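Local coordinates for oxidoreductase protein (Agrobacterium radiobacter, PDB 5UI9) that binds NAD in a Rossmann-type domain next to a dihydroxy-methylpropanoic acid ligand and is probably an NAD-dependent dehydrogenase of the GFO/IDH/MocA family, at residues E147-G151 / G223-I227. Numbering follows the deposited sequence.
Sequences EPFWG and GATSI
Three backbone hydrogen bonds link Phe149 and Gly151 with Thr225 and Ile227 in parallel register, an instructive case of pairing that starts beside an irregular strand. Thr225 N reaches Phe149 O at 3.1 Å from above the carbonyl plane. Gly151 N meets Thr225 O at 2.9 Å, in the plane of that carbonyl. Ile227 N closes the series on Gly151 O at 3.0 Å, tilted from the carbonyl plane. Each of the three acceptors also receives a CA-H...O contact: Ala224 on Phe149 O, Trp150 on Thr225 O and Ser226 on Gly151 O; the shortest runs from Ser226 CA to Gly151 O at 3.1 Å. Along its other edge, toward strand 245-250, strand 148-156 carries a classic beta bulge, in which Phe149 and Trp150 together sit opposite Asp249. Strands 148-156 and 225-231 are the one parallel pair in the otherwise antiparallel sheet of the C-terminal domain, whose open-faced form is consistent with the GFO/IDH/MocA family.

Side chains add little across the strands. The CD1 corner of the Trp150 indole comes obliquely up to Thr225, 3.6 Å from Thr225 O, a chi1 of -173° swinging the ring away from the backbone N. The second subunit packs against this same face, its Arg156 making a cation-pi contact with Trp150. On the other face, Ser226 CB sits 3.4 Å from Gly151 O, while the Ser226 hydroxyl bonds to His220 and its side chain touches Leu191 of helix 175-191.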
# COMPACT_ATOMS: atom_id res chain seq x y z
N GLU A 147 2.40 -2.87 20.02
CA GLU A 147 2.95 -3.87 19.11
C GLU A 147 2.52 -3.54 17.68
O GLU A 147 1.33 -3.41 17.42
CB GLU A 147 2.45 -5.28 19.45
CG GLU A 147 2.84 -5.80 20.84
CD GLU A 147 4.32 -6.15 21.00
OE1 GLU A 147 5.10 -6.11 20.01
OE2 GLU A 147 4.72 -6.49 22.14
N PRO A 148 3.49 -3.42 16.74
CA PRO A 148 3.12 -3.16 15.34
C PRO A 148 2.40 -4.34 14.69
O PRO A 148 2.79 -5.48 14.91
CB PRO A 148 4.48 -2.93 14.66
CG PRO A 148 5.45 -3.70 15.49
CD PRO A 148 4.94 -3.66 16.90
N PHE A 149 1.34 -4.08 13.93
CA PHE A 149 0.63 -5.13 13.18
C PHE A 149 0.58 -4.92 11.65
O PHE A 149 0.31 -5.87 10.91
CB PHE A 149 -0.78 -5.37 13.75
CG PHE A 149 -1.73 -4.20 13.58
CD1 PHE A 149 -2.42 -4.00 12.39
CD2 PHE A 149 -1.98 -3.33 14.65
CE1 PHE A 149 -3.30 -2.94 12.24
CE2 PHE A 149 -2.86 -2.27 14.51
CZ PHE A 149 -3.53 -2.08 13.31
N TRP A 150 0.82 -3.70 11.20
CA TRP A 150 0.73 -3.38 9.78
C TRP A 150 1.71 -2.29 9.43
O TRP A 150 1.94 -1.39 10.23
CB TRP A 150 -0.69 -2.94 9.42
CG TRP A 150 -0.91 -2.77 7.95
CD1 TRP A 150 -1.26 -3.74 7.06
CD2 TRP A 150 -0.76 -1.56 7.20
NE1 TRP A 150 -1.35 -3.21 5.79
CE2 TRP A 150 -1.05 -1.87 5.85
CE3 TRP A 150 -0.43 -0.24 7.54
CZ2 TRP A 150 -1.01 -0.91 4.84
CZ3 TRP A 150 -0.39 0.71 6.52
CH2 TRP A 150 -0.68 0.37 5.20
N GLY A 151 2.27 -2.36 8.23
CA GLY A 151 3.13 -1.28 7.74
C GLY A 151 3.06 -1.07 6.25
O GLY A 151 2.66 -1.96 5.51
N GLY A 223 3.87 -11.85 12.80
CA GLY A 223 2.44 -11.71 12.53
C GLY A 223 2.08 -10.47 11.73
O GLY A 223 1.04 -10.46 11.08
N ALA A 224 2.92 -9.43 11.76
CA ALA A 224 2.67 -8.20 11.01
C ALA A 224 2.60 -8.42 9.51
O ALA A 224 3.24 -9.32 8.97
CB ALA A 224 3.73 -7.14 11.33
N THR A 225 1.79 -7.61 8.84
CA THR A 225 1.70 -7.57 7.39
C THR A 225 2.26 -6.24 6.93
O THR A 225 2.02 -5.22 7.57
CB THR A 225 0.23 -7.66 6.93
OG1 THR A 225 -0.37 -8.85 7.44
CG2 THR A 225 0.13 -7.65 5.40
N SER A 226 2.99 -6.23 5.82
CA SER A 226 3.42 -4.97 5.24
C SER A 226 3.36 -4.96 3.71
O SER A 226 3.33 -6.01 3.06
CB SER A 226 4.80 -4.56 5.76
OG SER A 226 5.84 -5.20 5.05
N ILE A 227 3.30 -3.74 3.18
CA ILE A 227 3.42 -3.45 1.76
C ILE A 227 4.73 -2.71 1.51
O ILE A 227 5.02 -1.72 2.18
CB ILE A 227 2.25 -2.56 1.27
CG1 ILE A 227 0.90 -3.28 1.43
CG2 ILE A 227 2.45 -2.11 -0.17
CD1 ILE A 227 0.76 -4.55 0.61